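Local coordinates for alpha-pyrone synthesis polyketide synthase-like Pks18 (PDB 1TED), which probably extends medium- and long-chain aliphatic acyl-CoA starters with malonyl-CoA to build tri- and tetraketide alpha-pyrones, as a homodimeric type III polyketide synthase, at residues V120-L125 and K157-S162; V114-D119 and D226-L231. All blocks are in the same frame, centred on the assembly; numbering follows the deposited sequence.

Contact 1: V120-L125 and K157-S162; sequences VSKRAL and KELGLS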
loop_
_atom_site.group_PDB
_atom_site.type_symbol
_atom_site.label_atom_id
_atom_site.label_comp_id
_atom_site.label_asym_id
_atom_site.label_seq_id
_atom_site.Cartn_x
_atom_site.Cartn_y
_atom_site.Cartn_z
ATOM N N VAL A 120 -16.144 12.573 -3.073
ATOM C CA VAL A 120 -16.044 11.835 -4.340
ATOM C C VAL A 120 -16.540 10.396 -4.227
ATOM O O VAL A 120 -17.255 9.916 -5.109
ATOM C CB VAL A 120 -14.595 11.856 -4.871
ATOM C CG1 VAL A 120 -14.480 11.038 -6.153
ATOM C CG2 VAL A 120 -14.176 13.297 -5.131
ATOM N N SER A 121 -16.176 9.729 -3.133
ATOM C CA SER A 121 -16.595 8.350 -2.869
ATOM C C SER A 121 -18.114 8.272 -2.887
ATOM O O SER A 121 -18.691 7.335 -3.436
ATOM C CB SER A 121 -16.081 7.884 -1.497
ATOM O OG SER A 121 -14.663 7.838 -1.463
ATOM N N LYS A 122 -18.757 9.262 -2.275
ATOM C CA LYS A 122 -20.225 9.329 -2.236
ATOM C C LYS A 122 -20.788 9.494 -3.641
ATOM O O LYS A 122 -21.788 8.868 -3.974
ATOM C CB LYS A 122 -20.717 10.520 -1.393
ATOM C CG LYS A 122 -20.633 10.354 0.109
ATOM C CD LYS A 122 -21.074 11.651 0.788
ATOM C CE LYS A 122 -20.960 11.578 2.308
ATOM N NZ LYS A 122 -21.304 12.893 2.938
ATOM N N ARG A 123 -20.163 10.349 -4.450
ATOM C CA ARG A 123 -20.641 10.576 -5.811
ATOM C C ARG A 123 -20.586 9.300 -6.641
ATOM O O ARG A 123 -21.451 9.079 -7.493
ATOM C CB ARG A 123 -19.822 11.655 -6.530
ATOM C CG ARG A 123 -19.705 12.989 -5.818
ATOM C CD ARG A 123 -18.955 14.006 -6.684
ATOM N NE ARG A 123 -18.624 15.195 -5.916
ATOM C CZ ARG A 123 -18.345 16.383 -6.440
ATOM N NH1 ARG A 123 -18.351 16.556 -7.756
ATOM N NH2 ARG A 123 -18.085 17.410 -5.642
ATOM N N ALA A 124 -19.574 8.465 -6.393
ATOM C CA ALA A 124 -19.406 7.211 -7.136
ATOM C C ALA A 124 -20.458 6.168 -6.770
ATOM O O ALA A 124 -20.847 5.344 -7.603
ATOM C CB ALA A 124 -18.008 6.641 -6.909
ATOM N N LEU A 125 -20.921 6.208 -5.525
ATOM C CA LEU A 125 -21.927 5.263 -5.054
ATOM C C LEU A 125 -23.355 5.766 -5.283
ATOM O O LEU A 125 -24.285 4.972 -5.421
ATOM C CB LEU A 125 -21.710 4.980 -3.564
ATOM C CG LEU A 125 -20.464 4.161 -3.197
ATOM C CD1 LEU A 125 -20.080 4.435 -1.751
ATOM C CD2 LEU A 125 -20.725 2.666 -3.427
ATOM N N LYS A 157 -16.049 5.482 8.155
ATOM C CA LYS A 157 -16.804 6.144 9.210
ATOM C C LYS A 157 -17.777 7.169 8.645
ATOM O O LYS A 157 -18.944 7.208 9.037
ATOM C CB LYS A 157 -15.860 6.820 10.208
ATOM C CG LYS A 157 -15.129 5.835 11.118
ATOM C CD LYS A 157 -14.408 6.545 12.252
ATOM C CE LYS A 157 -13.847 5.546 13.248
ATOM N NZ LYS A 157 -13.401 6.229 14.483
ATOM N N GLU A 158 -17.298 7.987 7.714
ATOM C CA GLU A 158 -18.120 9.014 7.098
ATOM C C GLU A 158 -19.285 8.468 6.262
ATOM O O GLU A 158 -20.412 8.950 6.375
ATOM C CB GLU A 158 -17.251 9.899 6.213
ATOM C CG GLU A 158 -17.582 11.357 6.332
ATOM C CD GLU A 158 -17.260 11.880 7.708
ATOM O OE1 GLU A 158 -16.075 11.815 8.100
ATOM O OE2 GLU A 158 -18.189 12.349 8.399
ATOM N N LEU A 159 -19.014 7.478 5.414
ATOM C CA LEU A 159 -20.060 6.908 4.561
ATOM C C LEU A 159 -20.864 5.821 5.230
ATOM O O LEU A 159 -21.798 5.283 4.640
ATOM C CB LEU A 159 -19.478 6.343 3.268
ATOM C CG LEU A 159 -19.180 7.303 2.120
ATOM C CD1 LEU A 159 -18.118 8.316 2.533
ATOM C CD2 LEU A 159 -18.705 6.478 0.929
ATOM N N GLY A 160 -20.497 5.490 6.460
ATOM C CA GLY A 160 -21.219 4.463 7.184
ATOM C C GLY A 160 -21.029 3.101 6.562
ATOM O O GLY A 160 -21.976 2.331 6.425
ATOM N N LEU A 161 -19.800 2.804 6.163
ATOM C CA LEU A 161 -19.512 1.504 5.581
ATOM C C LEU A 161 -19.407 0.498 6.729
ATOM O O LEU A 161 -19.321 0.893 7.899
ATOM C CB LEU A 161 -18.212 1.572 4.769
ATOM C CG LEU A 161 -18.294 2.595 3.624
ATOM C CD1 LEU A 161 -17.031 2.556 2.784
ATOM C CD2 LEU A 161 -19.516 2.298 2.754
ATOM N N SER A 162 -19.441 -0.794 6.413
ATOM C CA SER A 162 -19.348 -1.816 7.455
ATOM C C SER A 162 -18.025 -1.797 8.186
ATOM O O SER A 162 -16.965 -1.742 7.565
ATOM C CB SER A 162 -19.523 -3.222 6.886
ATOM O OG SER A 162 -19.105 -4.170 7.859
HETATM O O HOH W 1 -21.007 12.100 5.795
#

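Contact 2: V114-D119 and D226-L231; sequences VPLAVD and DGCAAL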
loop_
_atom_site.group_PDB
_atom_site.type_symbol
_atom_site.label_atom_id
_atom_site.label_comp_id
_atom_site.label_asym_id
_atom_site.label_seq_id
_atom_site.Cartn_x
_atom_site.Cartn_y
_atom_site.Cartn_z
ATOM N N VAL A 114 -9.489 14.227 3.455
ATOM C CA VAL A 114 -10.715 13.633 3.980
ATOM C C VAL A 114 -12.001 14.170 3.347
ATOM O O VAL A 114 -12.779 13.408 2.777
ATOM C CB VAL A 114 -10.791 13.800 5.521
ATOM C CG1 VAL A 114 -12.138 13.298 6.041
ATOM C CG2 VAL A 114 -9.630 13.052 6.180
ATOM N N PRO A 115 -12.247 15.488 3.448
ATOM C CA PRO A 115 -13.458 16.086 2.866
ATOM C C PRO A 115 -13.630 15.734 1.387
ATOM O O PRO A 115 -14.715 15.349 0.946
ATOM C CB PRO A 115 -13.228 17.584 3.059
ATOM C CG PRO A 115 -12.395 17.640 4.280
ATOM C CD PRO A 115 -11.422 16.514 4.107
ATOM N N LEU A 116 -12.545 15.879 0.631
ATOM C CA LEU A 116 -12.567 15.600 -0.795
ATOM C C LEU A 116 -12.812 14.134 -1.137
ATOM O O LEU A 116 -13.584 13.833 -2.044
ATOM C CB LEU A 116 -11.257 16.066 -1.440
ATOM C CG LEU A 116 -11.173 15.888 -2.960
ATOM C CD1 LEU A 116 -12.265 16.699 -3.639
ATOM C CD2 LEU A 116 -9.812 16.334 -3.436
ATOM N N ALA A 117 -12.153 13.227 -0.418
ATOM C CA ALA A 117 -12.313 11.792 -0.674
ATOM C C ALA A 117 -13.696 11.300 -0.250
ATOM O O ALA A 117 -14.294 10.470 -0.927
ATOM C CB ALA A 117 -11.219 10.992 0.048
ATOM N N VAL A 118 -14.198 11.808 0.870
ATOM C CA VAL A 118 -15.522 11.426 1.338
ATOM C C VAL A 118 -16.559 11.883 0.309
ATOM O O VAL A 118 -17.477 11.141 -0.033
ATOM C CB VAL A 118 -15.825 12.057 2.718
ATOM C CG1 VAL A 118 -17.314 11.920 3.058
ATOM C CG2 VAL A 118 -14.971 11.375 3.790
ATOM N N ASP A 119 -16.394 13.092 -0.208
ATOM C CA ASP A 119 -17.325 13.611 -1.195
ATOM C C ASP A 119 -17.324 12.811 -2.505
ATOM O O ASP A 119 -18.378 12.398 -2.985
ATOM C CB ASP A 119 -17.016 15.089 -1.459
ATOM C CG ASP A 119 -17.776 15.651 -2.655
ATOM O OD1 ASP A 119 -18.931 15.236 -2.897
ATOM O OD2 ASP A 119 -17.214 16.529 -3.345
ATOM N N ASP A 226 -3.793 18.899 -7.819
ATOM C CA ASP A 226 -4.560 18.150 -6.819
ATOM C C ASP A 226 -5.842 17.534 -7.380
ATOM O O ASP A 226 -6.522 18.135 -8.208
ATOM C CB ASP A 226 -4.926 19.077 -5.640
ATOM C CG ASP A 226 -3.713 19.518 -4.827
ATOM O OD1 ASP A 226 -2.563 19.336 -5.287
ATOM O OD2 ASP A 226 -3.917 20.058 -3.717
ATOM N N GLY A 227 -6.191 16.342 -6.913
ATOM C CA GLY A 227 -7.400 15.722 -7.422
ATOM C C GLY A 227 -7.800 14.457 -6.704
ATOM O O GLY A 227 -7.035 13.905 -5.917
ATOM N N CYS A 228 -9.013 13.997 -6.973
ATOM C CA CYS A 228 -9.513 12.781 -6.357
ATOM C C CYS A 228 -10.427 12.049 -7.327
ATOM O O CYS A 228 -11.097 12.666 -8.154
ATOM C CB CYS A 228 -10.279 13.116 -5.073
ATOM S SG CYS A 228 -10.855 11.669 -4.156
ATOM N N ALA A 229 -10.439 10.728 -7.231
ATOM C CA ALA A 229 -11.284 9.922 -8.090
ATOM C C ALA A 229 -11.593 8.615 -7.381
ATOM O O ALA A 229 -10.790 8.119 -6.591
ATOM C CB ALA A 229 -10.596 9.648 -9.431
ATOM N N ALA A 230 -12.762 8.062 -7.673
ATOM C CA ALA A 230 -13.178 6.824 -7.047
ATOM C C ALA A 230 -13.878 5.926 -8.057
ATOM O O ALA A 230 -14.494 6.405 -9.005
ATOM C CB ALA A 230 -14.114 7.127 -5.862
ATOM N N LEU A 231 -13.765 4.619 -7.848
ATOM C CA LEU A 231 -14.404 3.641 -8.723
ATOM C C LEU A 231 -15.152 2.647 -7.843
ATOM O O LEU A 231 -14.713 2.345 -6.738
ATOM C CB LEU A 231 -13.361 2.862 -9.529
ATOM C CG LEU A 231 -12.349 3.616 -10.379
ATOM C CD1 LEU A 231 -11.324 2.617 -10.899
ATOM C CD2 LEU A 231 -13.052 4.328 -11.529
#

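Contact 1: V120-L125 and K157-S162
The branched end of L159 carries the contact, with K122 on one side and S121 and L125 at its CD2 methyl; the planar carboxylate of E158 stands off from K122, OE2 lying 6.3 Å from NZ, where the opposite charges may still attract each other weakly. K122 CG lies 3.9 Å from L159 CG and nearly as close to L159 CD1, the two chains slanting past each other. The other prong of L159, CD2, points between two side chains one turn apart on helix 120-125. L125 CD1 meets L159 CD2 at 3.6 Å, and S121 CB meets the same methyl at 3.8 Å. S121 presents CB to L159, while its OG bonds the carbonyl of A117. These touches join the last turn of helix 102-125 to the C-terminal part of helix 151-159, the crossover helix of a beta-alpha-beta unit between the parallel strands 135-142 and 166-171 of the thiolase fold. G160 follows with positive phi (67°), and L161 then turns its side chain onto I135, a residue that L125 also packs against. Toward solvent the contact becomes polar. The CG of K122 lies anti to its own carbonyl carbon (chi1 -76°), and the extended chain carries NZ past L159 to a water that accepts its bond at 3.0 Å. The water in turn donates to the backbone O of E158 at 3.3 Å, bridging the two segments.

Contact 2: V114-D119 and D226-L231
L116 makes the first touch on C228, laying its branch point over the strand. Its CG stands opposite the backbone N (chi1 -177°), which carries the fork off the helix toward the sheet. C228 CB sits against the CG-CD2 bond of L116, 3.6 Å from both atoms. L116 CD2 also approaches the backbone beside it, 4.3 Å from G227 C; I202 of the adjacent strand 196-204 touches both L116 and C228. A117 comes next and works mainly through its backbone: C228 SG rests 3.8 Å from A117 CA, with A117 CB a little farther away. The thiol arrives there because SG is anti to the N of C228 (chi1 -176°), running under the helix from the L116 side to the A117 side. V118 points away, and D119 forms a salt bridge with R123 one turn on. Helix 114-119 thus lies along strand 226-231, with axes 8.2 Å apart and N-to-C directions 31° from parallel, as one of the helices covering this face of the mixed sheet in the thiolase fold. The opposite face is occupied by helix 349-361, on which A229 packs. The small side chains of A117 and C228 at the interface are consistent with the axis separation. Backbone bonds of the strand go to its sheet neighbours, G227 to E203 and C228 to G41. Between the two segments the contact is apolar, alkyl carbon and sulfur, and such packing is probably less dependent on exact angles than hydrogen bonding.

How the contacts relate
Helix 102-125 serves both contacts: residues 114-119 and the following turn face the sheet in contact 2 and helix 151-159 in contact 1, whose centres are 10 Å apart. V118 joins them through helix 151-159, its CG1 touching E158 CG at 3.3 Å and L159 CD1 at 3.7 Å. V120, on the sheet side of the helix, joins them with its CB 3.8 Å from C228 SG. Helix 102-125 thus packs on strand 226-236 and on helix 151-159. Both contacts lie away from the predicted nucleophile C175 and the predicted substrate-binding H221. A bound myristic acid lies about 11 Å from the G227 position, too far for direct contact, while K157 of contact 1 salt-bridges E261 of the second subunit.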